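PDB 5IB9: aminopeptidase from Aneurinibacillus sp. AM-1, which probably removes amino acids from the N-termini of peptides as a zinc-dependent M28-family aminopeptidase that also carries a protease-associated domain. Local coordinates for residues Lys292-Met297 and Leu354-Ala359; Ile312-Asp317 and Leu360-Pro365; Ala329-Leu334 and Ala389-Ser394; Leu338-Glu343 and Ile410-Arg415. All blocks are in the same frame, centred on the assembly; numbering follows the deposited sequence.

Contact 1: residues Lys292-Met297 and Leu354-Ala359; sequences KRTIGM and LGIPAA
Two backbone hydrogen bonds join M297 to the chain on both sides of A358. M297 N donates to P357 O at 2.9 Å; A359 N returns a bond to M297 O at 3.1 Å. The same two oxygens also take CA-H...O contacts, from G296 CA to P357 O and from A358 CA to M297 O, the latter at 3.1 Å. This is the parallel pairing of strands 294-300 and 358-364 in the central sheet of the M28 catalytic domain, caught where both strands begin; a Schellman turn at G355 closes helix 348-352, and the chain goes on into strand 358-364. Apolar contacts flank the pairing. A chi1 of -66° sets T294 OG1 beside the backbone N and CG2 anti to it, where CG2 meets I356 CG2 at 3.6 Å, while OG1 is turned back to E290 O in helix 288-293. M297 CB rests 4.2 Å from A358 CB on the same sheet face, and its chain then bends at chi2 toward F351 of helix 348-352. P357 lays its CG 3.5 Å from I295 O, a carbonyl that is also hydrogen-bonded by R322 NH1.

Contact 2: residues Ile312-Asp317 and Leu360-Pro365; sequences IMYTID and LFIHAP. With BES (2-(3-amino-2-hydroxy-4-phenyl-butyrylamino)-4-methyl-pentanoic acid), chain H.
With CG anti to the carbonyl carbon in both M313 (chi1 -60°) and F361 (chi1 -65°), the two side chains run alongside each other on one face of the sheet. M313 CG comes within 3.6 Å of F361 CE1, and the bend at chi3 leaves SD 4.5 Å from the ring centroid, 50° off the normal: an oblique Met-aromatic contact. Were F361 replaced by an alanine, the M313 sulfur would probably be left without its aromatic partner and a gap would open beside V392 of helix 382-400. Strands 310-315 and 358-364 pair antiparallel here in the M28 domain, with hydrogen-bonded pairs I312-I362 and Y314-L360 on either side of the non-hydrogen-bonded pair M313-F361. Y314 N to L360 O is the shortest bond, 2.7 Å; I362 N to I312 O is longer, 3.3 Å. On the other face I362 CG2 lies obliquely 3.5 Å from Y314 CD2, L360 CD2 sits at the ring edge, and A364 CB is 3.5 Å from Y314 OH. I362 CD1 reaches 3.6 Å to C11 on the phenyl ring of the bound inhibitor. The contact to that phenyl is thus purely apolar, consistent with I362 forming a hydrophobic wall for this end of the inhibitor.

Contact 3: residues Ala329-Leu334 and Ala389-Ser394; sequences AASSRL and ADIVGS. With ZN (zinc ion), chain D.
Helices 322-334 and 382-400 meet where A330 and I391 bring their CA atoms to 5.6 Å, the short segment axes passing 8.5 Å apart at 132°. They are two helices of the M28 catalytic domain, and small residues allow the approach: A330 CB sits 3.4 Å from I391 O and also touches S394 CB. L334 reaches across beside them. With CG anti to its carbonyl carbon (chi1 -68°), it sets CD1 against D390 O and 3.4 Å from S394 OG. That hydroxyl is engaged within its own helix, donating to D390 O at 2.8 Å, tilted 18° from the carbonyl plane; the same oxygen receives S394 N, leaving two donors on one acceptor beneath the leucine methyl. A bulky phenylalanine in place of S394 would lose the hydroxyl bond to D390 O and would probably crowd A330 and L334, pushing the helices apart. I391 CD1 approaches S331 OG, whose hydrogen bond goes to G336 O. R333 bends at chi3, turning one face of its guanidinium over A329 O and A330 CA, and is held by a salt bridge to D6 and a hydrogen bond to Q398. Beside the contact, D390 OD1 is hydrogen-bonded to T13 OG1, while D390 OD2 binds a zinc ion at 1.9 Å, with D386 as a second protein ligand.

Contact 4: residues Leu338-Glu343 and Ile410-Arg415; sequences LPYGQE and IDYPRR
The Y340 ring carries R414 over one face: R414 CB stands 4.1 Å from the centroid, 29° off the normal, in a CH-pi contact, and CG follows toward the rim. The tail after helix 382-400 here runs along the short strand 340-342, a neighbour of strand 310-315 in the M28 domain, and joins it by a single bridge between Y340 and R414. Y412 meets the Y340 ring obliquely, planes at 69°, with Y412 CD2 3.7 Å from Y340 CD2. The guanidinium of R415 is covered on one face by P339, whose CG lies 3.4 Å from NH1. Y340 N donates to P413 O at 3.0 Å, and R415 N to Y340 O at 2.7 Å. Y340 CG lies between the backbone N and the carbonyl carbon (chi1 69°), which turns the ring under the tail. R414 extends from CG to NE, where G318 O accepts its hydrogen bond. Y412 OH is held by T324 and D325 in helix 322-334, anchoring the tail to that helix. Buried L338 O, facing Y412 CD2, has no polar partner in the model. Water 4 accepts from Q342 N and donates to R415 O, each at 3.1 Å.

How the contacts relate
Contacts 1 and 2 share strand 358-364, which pairs parallel with 294-300 at its start and antiparallel with 310-315 farther along; both are buried and rest on backbone hydrogen bonds, but contact 2 alone reaches the inhibitor. Contact 4 adds strand 340-342 beyond 310-315, with M313 O and T315 N bonded to G341, and then the C-terminal tail; it is only partly buried, and arginine chains, tyrosines, prolines and a water line it, where contacts 1 and 2 pack mainly apolar residues. Contact 3 is helix against helix, joined by van der Waals contacts without mutual hydrogen bonds. It touches contact 2 through V392 on F361, and contact 4 through S331 on L338 and S332 on I410.

Contact 1: residues Lys292-Met297 and Leu354-Ala359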
loop_
_atom_site.group_PDB
_atom_site.type_symbol
_atom_site.label_atom_id
_atom_site.label_comp_id
_atom_site.label_asym_id
_atom_site.label_seq_id
_atom_site.Cartn_x
_atom_site.Cartn_y
_atom_site.Cartn_z
ATOM N N LYS A 292 -1.171 19.319 -2.952
ATOM C CA LYS A 292 -1.299 20.773 -2.615
ATOM C C LYS A 292 -2.250 21.490 -3.580
ATOM O O LYS A 292 -2.906 22.495 -3.129
ATOM C CB LYS A 292 0.099 21.433 -2.668
ATOM C CG LYS A 292 0.973 20.927 -1.546
ATOM C CD LYS A 292 2.362 21.599 -1.477
ATOM C CE LYS A 292 3.183 20.942 -0.341
ATOM N NZ LYS A 292 4.453 20.468 -0.968
ATOM N N ARG A 293 -2.375 21.023 -4.810
ATOM C CA ARG A 293 -3.174 21.763 -5.805
ATOM C C ARG A 293 -4.609 21.256 -5.809
ATOM O O ARG A 293 -5.436 21.843 -6.549
ATOM C CB ARG A 293 -2.589 21.539 -7.222
ATOM C CG ARG A 293 -1.295 22.236 -7.290
ATOM C CD ARG A 293 -0.747 22.178 -8.574
ATOM N NE ARG A 293 -0.474 20.896 -9.186
ATOM C CZ ARG A 293 -1.047 20.384 -10.287
ATOM N NH1 ARG A 293 -2.044 20.986 -10.872
ATOM N NH2 ARG A 293 -0.569 19.249 -10.850
ATOM N N THR A 294 -4.952 20.181 -5.072
ATOM C CA THR A 294 -6.340 19.672 -5.130
ATOM C C THR A 294 -7.188 20.446 -4.132
ATOM O O THR A 294 -7.060 20.353 -2.888
ATOM C CB THR A 294 -6.290 18.172 -4.766
ATOM O OG1 THR A 294 -5.598 17.458 -5.763
ATOM C CG2 THR A 294 -7.802 17.655 -4.886
ATOM N N ILE A 295 -8.045 21.291 -4.717
ATOM C CA ILE A 295 -8.844 22.198 -3.928
ATOM C C ILE A 295 -10.124 21.616 -3.364
ATOM O O ILE A 295 -10.706 22.171 -2.439
ATOM C CB ILE A 295 -9.170 23.507 -4.653
ATOM C CG1 ILE A 295 -10.026 23.181 -5.844
ATOM C CG2 ILE A 295 -7.821 24.307 -5.100
ATOM C CD1 ILE A 295 -10.533 24.568 -6.561
ATOM N N GLY A 296 -10.473 20.437 -3.862
ATOM C CA GLY A 296 -11.653 19.795 -3.305
ATOM C C GLY A 296 -11.851 18.397 -3.920
ATOM O O GLY A 296 -11.515 18.162 -5.098
ATOM N N MET A 297 -12.432 17.525 -3.118
ATOM C CA MET A 297 -12.799 16.200 -3.572
ATOM C C MET A 297 -14.256 16.019 -3.144
ATOM O O MET A 297 -14.631 16.149 -1.964
ATOM C CB MET A 297 -11.894 15.071 -2.958
ATOM C CG MET A 297 -12.172 13.622 -3.499
ATOM S SD MET A 297 -13.481 12.867 -2.572
ATOM C CE MET A 297 -13.672 11.421 -3.621
ATOM N N LEU A 354 -5.208 13.045 3.463
ATOM C CA LEU A 354 -4.093 13.825 2.895
ATOM C C LEU A 354 -4.163 15.317 3.142
ATOM O O LEU A 354 -3.302 16.027 2.621
ATOM C CB LEU A 354 -4.046 13.530 1.399
ATOM C CG LEU A 354 -3.668 12.103 0.991
ATOM C CD1 LEU A 354 -3.553 12.162 -0.533
ATOM C CD2 LEU A 354 -2.320 11.702 1.594
ATOM N N GLY A 355 -5.177 15.791 3.901
ATOM C CA GLY A 355 -5.327 17.245 4.006
ATOM C C GLY A 355 -6.178 17.892 2.938
ATOM O O GLY A 355 -6.307 19.101 2.928
ATOM N N ILE A 356 -6.780 17.096 2.024
ATOM C CA ILE A 356 -7.511 17.715 0.926
ATOM C C ILE A 356 -8.952 17.934 1.416
ATOM O O ILE A 356 -9.531 17.052 2.021
ATOM C CB ILE A 356 -7.537 16.718 -0.200
ATOM C CG1 ILE A 356 -6.130 16.536 -0.776
ATOM C CG2 ILE A 356 -8.499 17.225 -1.358
ATOM C CD1 ILE A 356 -5.948 15.393 -1.843
ATOM N N PRO A 357 -9.496 19.141 1.172
ATOM C CA PRO A 357 -10.928 19.361 1.553
ATOM C C PRO A 357 -11.857 18.322 0.882
ATOM O O PRO A 357 -11.732 18.166 -0.334
ATOM C CB PRO A 357 -11.231 20.816 1.061
ATOM C CG PRO A 357 -9.844 21.509 0.875
ATOM C CD PRO A 357 -8.933 20.291 0.437
ATOM N N ALA A 358 -12.741 17.626 1.556
ATOM C CA ALA A 358 -13.439 16.518 0.920
ATOM C C ALA A 358 -14.778 16.445 1.596
ATOM O O ALA A 358 -14.881 16.748 2.840
ATOM C CB ALA A 358 -12.652 15.163 1.130
ATOM N N ALA A 359 -15.828 16.028 0.889
ATOM C CA ALA A 359 -17.108 15.789 1.524
ATOM C C ALA A 359 -17.837 14.729 0.735
ATOM O O ALA A 359 -17.711 14.690 -0.545
ATOM C CB ALA A 359 -17.956 17.117 1.473
#

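Contact 2: residues Ile312-Asp317 and Leu360-Pro365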
loop_
_atom_site.group_PDB
_atom_site.type_symbol
_atom_site.label_atom_id
_atom_site.label_comp_id
_atom_site.label_asym_id
_atom_site.label_seq_id
_atom_site.Cartn_x
_atom_site.Cartn_y
_atom_site.Cartn_z
ATOM N N ILE A 312 -27.439 15.611 2.181
ATOM C CA ILE A 312 -26.618 16.230 3.199
ATOM C C ILE A 312 -25.178 16.119 2.727
ATOM O O ILE A 312 -24.843 15.225 1.912
ATOM C CB ILE A 312 -26.830 15.543 4.573
ATOM C CG1 ILE A 312 -26.038 16.256 5.710
ATOM C CG2 ILE A 312 -26.502 14.099 4.483
ATOM C CD1 ILE A 312 -26.696 15.958 7.068
ATOM N N MET A 313 -24.324 16.966 3.279
ATOM C CA MET A 313 -22.874 16.807 2.986
ATOM C C MET A 313 -22.184 16.345 4.256
ATOM O O MET A 313 -22.317 17.003 5.255
ATOM C CB MET A 313 -22.306 18.151 2.661
ATOM C CG MET A 313 -22.961 18.790 1.462
ATOM S SD MET A 313 -22.363 20.436 1.002
ATOM C CE MET A 313 -22.925 21.419 2.443
ATOM N N TYR A 314 -21.371 15.283 4.213
ATOM C CA TYR A 314 -20.691 14.834 5.409
ATOM C C TYR A 314 -19.189 15.040 5.268
ATOM O O TYR A 314 -18.566 14.736 4.246
ATOM C CB TYR A 314 -20.906 13.351 5.610
ATOM C CG TYR A 314 -22.248 12.961 6.210
ATOM C CD1 TYR A 314 -22.748 13.597 7.319
ATOM C CD2 TYR A 314 -22.989 11.982 5.604
ATOM C CE1 TYR A 314 -24.037 13.203 7.840
ATOM C CE2 TYR A 314 -24.304 11.569 6.125
ATOM C CZ TYR A 314 -24.742 12.179 7.250
ATOM O OH TYR A 314 -26.005 11.852 7.765
ATOM N N THR A 315 -18.557 15.547 6.344
ATOM C CA THR A 315 -17.149 15.661 6.377
ATOM C C THR A 315 -16.590 14.770 7.528
ATOM O O THR A 315 -17.327 14.484 8.517
ATOM C CB THR A 315 -16.609 17.098 6.531
ATOM O OG1 THR A 315 -17.045 17.538 7.837
ATOM C CG2 THR A 315 -17.239 18.001 5.461
ATOM N N ILE A 316 -15.334 14.387 7.434
ATOM C CA ILE A 316 -14.771 13.433 8.451
ATOM C C ILE A 316 -14.718 14.074 9.825
ATOM O O ILE A 316 -15.010 13.315 10.779
ATOM C CB ILE A 316 -13.325 13.062 7.996
ATOM C CG1 ILE A 316 -13.351 12.315 6.627
ATOM C CG2 ILE A 316 -12.596 12.228 9.055
ATOM C CD1 ILE A 316 -14.309 11.157 6.505
ATOM N N ASP A 317 -14.314 15.361 9.871
ATOM C CA ASP A 317 -14.198 16.066 11.153
ATOM C C ASP A 317 -15.444 16.847 11.524
ATOM O O ASP A 317 -15.406 17.571 12.521
ATOM C CB ASP A 317 -12.929 16.921 11.144
ATOM C CG ASP A 317 -12.830 17.817 9.940
ATOM O OD1 ASP A 317 -11.717 18.415 9.749
ATOM O OD2 ASP A 317 -13.837 17.964 9.171
ATOM N N LEU A 360 -18.683 14.005 1.431
ATOM C CA LEU A 360 -19.617 12.993 0.878
ATOM C C LEU A 360 -20.951 13.642 0.721
ATOM O O LEU A 360 -21.509 14.288 1.664
ATOM C CB LEU A 360 -19.658 11.846 1.874
ATOM C CG LEU A 360 -20.848 10.919 1.655
ATOM C CD1 LEU A 360 -20.846 10.165 0.268
ATOM C CD2 LEU A 360 -20.898 9.822 2.828
ATOM N N PHE A 361 -21.502 13.462 -0.454
ATOM C CA PHE A 361 -22.937 13.841 -0.801
ATOM C C PHE A 361 -23.786 12.588 -0.843
ATOM O O PHE A 361 -23.420 11.652 -1.568
ATOM C CB PHE A 361 -23.002 14.577 -2.177
ATOM C CG PHE A 361 -22.294 15.913 -2.152
ATOM C CD1 PHE A 361 -23.049 17.070 -2.100
ATOM C CD2 PHE A 361 -20.903 16.018 -2.123
ATOM C CE1 PHE A 361 -22.454 18.357 -2.034
ATOM C CE2 PHE A 361 -20.291 17.328 -2.054
ATOM C CZ PHE A 361 -21.055 18.460 -1.981
ATOM N N ILE A 362 -24.840 12.549 -0.007
ATOM C CA ILE A 362 -25.648 11.302 0.214
ATOM C C ILE A 362 -27.000 11.758 0.698
ATOM O O ILE A 362 -27.124 12.867 1.277
ATOM C CB ILE A 362 -24.975 10.467 1.287
ATOM C CG1 ILE A 362 -25.763 9.154 1.515
ATOM C CG2 ILE A 362 -24.686 11.236 2.586
ATOM C CD1 ILE A 362 -24.867 8.064 2.243
ATOM N N HIS A 363 -28.029 10.940 0.366
ATOM C CA HIS A 363 -29.358 11.247 0.934
ATOM C C HIS A 363 -29.472 10.503 2.281
ATOM O O HIS A 363 -29.268 9.328 2.349
ATOM C CB HIS A 363 -30.452 10.823 0.033
ATOM C CG HIS A 363 -30.460 11.530 -1.285
ATOM N ND1 HIS A 363 -30.902 12.812 -1.493
ATOM C CD2 HIS A 363 -30.050 11.071 -2.495
ATOM C CE1 HIS A 363 -30.743 13.138 -2.783
ATOM N NE2 HIS A 363 -30.248 12.076 -3.397
ATOM N N ALA A 364 -29.816 11.281 3.331
ATOM C CA ALA A 364 -29.823 10.740 4.714
ATOM C C ALA A 364 -31.085 11.257 5.419
ATOM O O ALA A 364 -31.598 12.318 5.141
ATOM C CB ALA A 364 -28.565 11.198 5.470
ATOM N N PRO A 365 -31.665 10.404 6.284
ATOM C CA PRO A 365 -31.278 9.035 6.586
ATOM C C PRO A 365 -31.451 8.116 5.342
ATOM O O PRO A 365 -32.349 8.320 4.467
ATOM C CB PRO A 365 -32.247 8.646 7.752
ATOM C CG PRO A 365 -33.411 9.526 7.514
ATOM C CD PRO A 365 -32.855 10.846 7.036
HETATM N N2 BES H . -22.304 4.155 1.248
HETATM C C1 BES H . -21.725 3.416 2.370
HETATM C C6 BES H . -21.448 4.405 3.499
HETATM C C7 BES H . -22.635 5.011 4.241
HETATM C C8 BES H . -23.804 4.275 4.559
HETATM C C12 BES H . -22.530 6.358 4.654
HETATM C C9 BES H . -24.843 4.897 5.281
HETATM C C11 BES H . -23.582 6.986 5.377
HETATM C C10 BES H . -24.736 6.246 5.678
HETATM C C2 BES H . -20.443 2.704 1.922
HETATM O O2 BES H . -20.867 2.117 0.693
HETATM C C3 BES H . -20.193 1.650 2.946
HETATM O O3 BES H . -21.005 0.736 3.036
HETATM N N1 BES H . -19.187 1.813 3.734
HETATM C C4 BES H . -18.955 0.843 4.809
HETATM C C13 BES H . -17.704 1.369 5.490
HETATM C C14 BES H . -16.455 1.379 4.602
HETATM C C15 BES H . -15.334 1.812 5.537
HETATM C C16 BES H . -16.157 0.058 3.891
HETATM C C5 BES H . -20.024 0.872 5.894
HETATM O O1 BES H . -20.119 -0.116 6.680
HETATM O O4 BES H . -20.795 1.838 6.042
#

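Contact 3: residues Ala329-Leu334 and Ala389-Ser394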
loop_
_atom_site.group_PDB
_atom_site.type_symbol
_atom_site.label_atom_id
_atom_site.label_comp_id
_atom_site.label_asym_id
_atom_site.label_seq_id
_atom_site.Cartn_x
_atom_site.Cartn_y
_atom_site.Cartn_z
ATOM N N ALA A 329 -23.300 26.735 -1.466
ATOM C CA ALA A 329 -23.524 27.887 -2.348
ATOM C C ALA A 329 -24.405 27.433 -3.526
ATOM O O ALA A 329 -25.457 27.995 -3.763
ATOM C CB ALA A 329 -22.227 28.432 -2.950
ATOM N N ALA A 330 -24.046 26.334 -4.162
ATOM C CA ALA A 330 -24.817 25.873 -5.333
ATOM C C ALA A 330 -26.191 25.515 -4.852
ATOM O O ALA A 330 -27.160 25.916 -5.529
ATOM C CB ALA A 330 -24.133 24.627 -5.992
ATOM N N SER A 331 -26.349 24.765 -3.780
ATOM C CA SER A 331 -27.698 24.484 -3.337
ATOM C C SER A 331 -28.485 25.744 -3.072
ATOM O O SER A 331 -29.698 25.783 -3.363
ATOM C CB SER A 331 -27.649 23.506 -2.153
ATOM O OG SER A 331 -29.022 23.136 -1.816
ATOM N N SER A 332 -27.901 26.748 -2.468
ATOM C CA SER A 332 -28.697 27.913 -2.113
ATOM C C SER A 332 -29.269 28.559 -3.346
ATOM O O SER A 332 -30.357 29.215 -3.248
ATOM C CB SER A 332 -27.798 28.795 -1.254
ATOM O OG SER A 332 -26.988 29.558 -2.154
ATOM N N ARG A 333 -28.639 28.388 -4.492
ATOM C CA ARG A 333 -29.135 29.017 -5.738
ATOM C C ARG A 333 -30.140 28.077 -6.379
ATOM O O ARG A 333 -31.050 28.590 -7.105
ATOM C CB ARG A 333 -28.023 29.205 -6.741
ATOM C CG ARG A 333 -26.937 30.195 -6.191
ATOM C CD ARG A 333 -25.907 30.586 -7.216
ATOM N NE ARG A 333 -25.174 29.432 -7.738
ATOM C CZ ARG A 333 -23.961 29.058 -7.286
ATOM N NH1 ARG A 333 -23.392 29.660 -6.225
ATOM N NH2 ARG A 333 -23.379 28.042 -7.870
ATOM N N LEU A 334 -30.047 26.778 -6.146
ATOM C CA LEU A 334 -30.825 25.749 -6.924
ATOM C C LEU A 334 -31.958 25.107 -6.200
ATOM O O LEU A 334 -32.984 24.803 -6.869
ATOM C CB LEU A 334 -29.818 24.606 -7.424
ATOM C CG LEU A 334 -28.868 25.173 -8.464
ATOM C CD1 LEU A 334 -27.791 24.109 -8.793
ATOM C CD2 LEU A 334 -29.406 25.855 -9.742
ATOM N N ALA A 389 -26.902 15.812 -9.412
ATOM C CA ALA A 389 -26.041 16.235 -10.476
ATOM C C ALA A 389 -26.099 17.758 -10.654
ATOM O O ALA A 389 -25.027 18.375 -10.877
ATOM C CB ALA A 389 -26.531 15.507 -11.793
ATOM N N ASP A 390 -27.297 18.397 -10.550
ATOM C CA ASP A 390 -27.283 19.873 -10.702
ATOM C C ASP A 390 -26.488 20.527 -9.603
ATOM O O ASP A 390 -25.765 21.470 -9.831
ATOM C CB ASP A 390 -28.771 20.335 -10.645
ATOM C CG ASP A 390 -29.537 19.971 -11.828
ATOM O OD1 ASP A 390 -28.993 19.688 -12.881
ATOM O OD2 ASP A 390 -30.774 19.970 -11.668
ATOM N N ILE A 391 -26.664 20.107 -8.330
ATOM C CA ILE A 391 -25.994 20.758 -7.199
ATOM C C ILE A 391 -24.438 20.512 -7.243
ATOM O O ILE A 391 -23.622 21.460 -7.114
ATOM C CB ILE A 391 -26.595 20.335 -5.913
ATOM C CG1 ILE A 391 -28.001 20.966 -5.696
ATOM C CG2 ILE A 391 -25.718 20.701 -4.707
ATOM C CD1 ILE A 391 -28.876 20.285 -4.622
ATOM N N VAL A 392 -24.048 19.237 -7.397
ATOM C CA VAL A 392 -22.620 18.893 -7.382
ATOM C C VAL A 392 -21.992 19.528 -8.653
ATOM O O VAL A 392 -20.907 20.053 -8.583
ATOM C CB VAL A 392 -22.421 17.399 -7.214
ATOM C CG1 VAL A 392 -20.916 17.018 -7.443
ATOM C CG2 VAL A 392 -22.788 17.015 -5.826
ATOM N N GLY A 393 -22.675 19.371 -9.764
ATOM C CA GLY A 393 -22.047 19.949 -10.971
ATOM C C GLY A 393 -21.925 21.459 -10.883
ATOM O O GLY A 393 -20.919 22.000 -11.366
ATOM N N SER A 394 -22.973 22.146 -10.383
ATOM C CA SER A 394 -22.850 23.630 -10.211
ATOM C C SER A 394 -21.822 24.040 -9.192
ATOM O O SER A 394 -21.161 25.064 -9.409
ATOM C CB SER A 394 -24.200 24.233 -9.814
ATOM O OG SER A 394 -25.097 23.949 -10.937
HETATM ZN ZN ZN D . -32.101 19.568 -13.043
HETATM O O HOH W 1 -31.815 19.618 -14.852
HETATM O O HOH W 2 -34.005 20.292 -12.537
HETATM O O HOH W 3 -33.479 21.482 -12.596
#

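Contact 4: residues Leu338-Glu343 and Ile410-Arg415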
loop_
_atom_site.group_PDB
_atom_site.type_symbol
_atom_site.label_atom_id
_atom_site.label_comp_id
_atom_site.label_asym_id
_atom_site.label_seq_id
_atom_site.Cartn_x
_atom_site.Cartn_y
_atom_site.Cartn_z
ATOM N N LEU A 338 -28.675 23.476 2.305
ATOM C CA LEU A 338 -28.018 22.172 2.356
ATOM C C LEU A 338 -27.188 22.032 3.581
ATOM O O LEU A 338 -26.142 22.627 3.693
ATOM C CB LEU A 338 -27.160 21.949 1.062
ATOM C CG LEU A 338 -26.428 20.613 0.925
ATOM C CD1 LEU A 338 -27.479 19.544 0.973
ATOM C CD2 LEU A 338 -25.754 20.564 -0.507
ATOM N N PRO A 339 -27.620 21.199 4.491
ATOM C CA PRO A 339 -26.900 21.028 5.727
ATOM C C PRO A 339 -25.595 20.213 5.592
ATOM O O PRO A 339 -25.360 19.493 4.569
ATOM C CB PRO A 339 -27.872 20.229 6.592
ATOM C CG PRO A 339 -29.122 20.316 6.035
ATOM C CD PRO A 339 -28.818 20.378 4.471
ATOM N N TYR A 340 -24.723 20.304 6.585
ATOM C CA TYR A 340 -23.587 19.373 6.628
ATOM C C TYR A 340 -23.618 18.567 7.922
ATOM O O TYR A 340 -24.301 18.982 8.894
ATOM C CB TYR A 340 -22.223 20.100 6.457
ATOM C CG TYR A 340 -21.836 20.992 7.645
ATOM C CD1 TYR A 340 -20.710 20.657 8.401
ATOM C CD2 TYR A 340 -22.577 22.137 7.914
ATOM C CE1 TYR A 340 -20.325 21.514 9.510
ATOM C CE2 TYR A 340 -22.206 22.993 9.043
ATOM C CZ TYR A 340 -21.116 22.631 9.777
ATOM O OH TYR A 340 -20.690 23.403 10.848
ATOM N N GLY A 341 -22.796 17.532 8.018
ATOM C CA GLY A 341 -22.634 16.810 9.263
ATOM C C GLY A 341 -21.285 16.103 9.299
ATOM O O GLY A 341 -20.436 16.300 8.433
ATOM N N GLN A 342 -21.139 15.164 10.270
ATOM C CA GLN A 342 -19.896 14.429 10.437
ATOM C C GLN A 342 -20.137 12.994 10.093
ATOM O O GLN A 342 -20.943 12.337 10.755
ATOM C CB GLN A 342 -19.452 14.491 11.929
ATOM C CG GLN A 342 -18.121 13.782 12.092
ATOM C CD GLN A 342 -17.431 14.109 13.418
ATOM O OE1 GLN A 342 -18.100 14.506 14.365
ATOM N NE2 GLN A 342 -16.131 13.927 13.499
ATOM N N GLU A 343 -19.440 12.459 9.066
ATOM C CA GLU A 343 -19.475 11.059 8.844
ATOM C C GLU A 343 -18.327 10.703 7.891
ATOM O O GLU A 343 -17.951 11.499 7.007
ATOM C CB GLU A 343 -20.813 10.615 8.234
ATOM C CG GLU A 343 -20.936 9.162 8.026
ATOM C CD GLU A 343 -20.795 8.320 9.306
ATOM O OE1 GLU A 343 -21.898 7.963 9.825
ATOM O OE2 GLU A 343 -19.628 8.024 9.733
ATOM N N ILE A 410 -22.259 32.312 3.007
ATOM C CA ILE A 410 -23.569 31.671 3.088
ATOM C C ILE A 410 -23.595 30.872 4.390
ATOM O O ILE A 410 -22.637 30.153 4.695
ATOM C CB ILE A 410 -23.725 30.710 1.832
ATOM C CG1 ILE A 410 -24.884 29.716 1.925
ATOM C CG2 ILE A 410 -22.498 29.844 1.688
ATOM C CD1 ILE A 410 -25.204 29.111 0.654
ATOM N N ASP A 411 -24.649 31.013 5.175
ATOM C CA ASP A 411 -24.793 30.199 6.371
ATOM C C ASP A 411 -25.450 28.914 5.935
ATOM O O ASP A 411 -26.325 28.862 5.051
ATOM C CB ASP A 411 -25.713 30.823 7.443
ATOM C CG ASP A 411 -25.214 32.167 7.933
ATOM O OD1 ASP A 411 -24.691 32.275 9.069
ATOM O OD2 ASP A 411 -25.358 33.134 7.149
ATOM N N TYR A 412 -25.023 27.843 6.539
ATOM C CA TYR A 412 -25.750 26.642 6.413
ATOM C C TYR A 412 -25.496 25.819 7.657
ATOM O O TYR A 412 -24.409 25.925 8.225
ATOM C CB TYR A 412 -25.308 25.956 5.061
ATOM C CG TYR A 412 -23.789 25.673 4.927
ATOM C CD1 TYR A 412 -22.910 26.701 4.551
ATOM C CD2 TYR A 412 -23.281 24.400 5.111
ATOM C CE1 TYR A 412 -21.526 26.456 4.319
ATOM C CE2 TYR A 412 -21.862 24.153 4.917
ATOM C CZ TYR A 412 -21.071 25.144 4.504
ATOM O OH TYR A 412 -19.714 24.895 4.352
ATOM N N PRO A 413 -26.448 24.973 8.096
ATOM C CA PRO A 413 -26.435 24.378 9.443
ATOM C C PRO A 413 -25.786 23.049 9.525
ATOM O O PRO A 413 -25.740 22.333 8.518
ATOM C CB PRO A 413 -27.923 24.187 9.727
ATOM C CG PRO A 413 -28.525 23.848 8.367
ATOM C CD PRO A 413 -27.782 24.766 7.453
ATOM N N ARG A 414 -25.230 22.723 10.689
ATOM C CA ARG A 414 -24.801 21.401 10.975
ATOM C C ARG A 414 -25.970 20.617 11.428
ATOM O O ARG A 414 -26.764 21.100 12.248
ATOM C CB ARG A 414 -23.733 21.443 12.074
ATOM C CG ARG A 414 -22.933 20.139 12.318
ATOM C CD ARG A 414 -21.622 20.590 13.038
ATOM N NE ARG A 414 -20.652 19.539 13.371
ATOM C CZ ARG A 414 -20.936 18.445 14.064
ATOM N NH1 ARG A 414 -22.191 18.215 14.456
ATOM N NH2 ARG A 414 -19.974 17.564 14.365
ATOM N N ARG A 415 -26.117 19.401 10.916
ATOM C CA ARG A 415 -27.240 18.550 11.273
ATOM C C ARG A 415 -26.752 17.182 11.654
ATOM O O ARG A 415 -25.888 16.633 10.972
ATOM C CB ARG A 415 -28.288 18.500 10.177
ATOM C CG ARG A 415 -29.277 19.647 10.381
ATOM C CD ARG A 415 -30.505 19.635 9.494
ATOM N NE ARG A 415 -30.939 21.025 9.244
ATOM C CZ ARG A 415 -31.751 21.384 8.244
ATOM N NH1 ARG A 415 -32.212 20.447 7.419
ATOM N NH2 ARG A 415 -32.114 22.664 8.058
HETATM O O HOH W 4 -23.868 14.296 11.515
#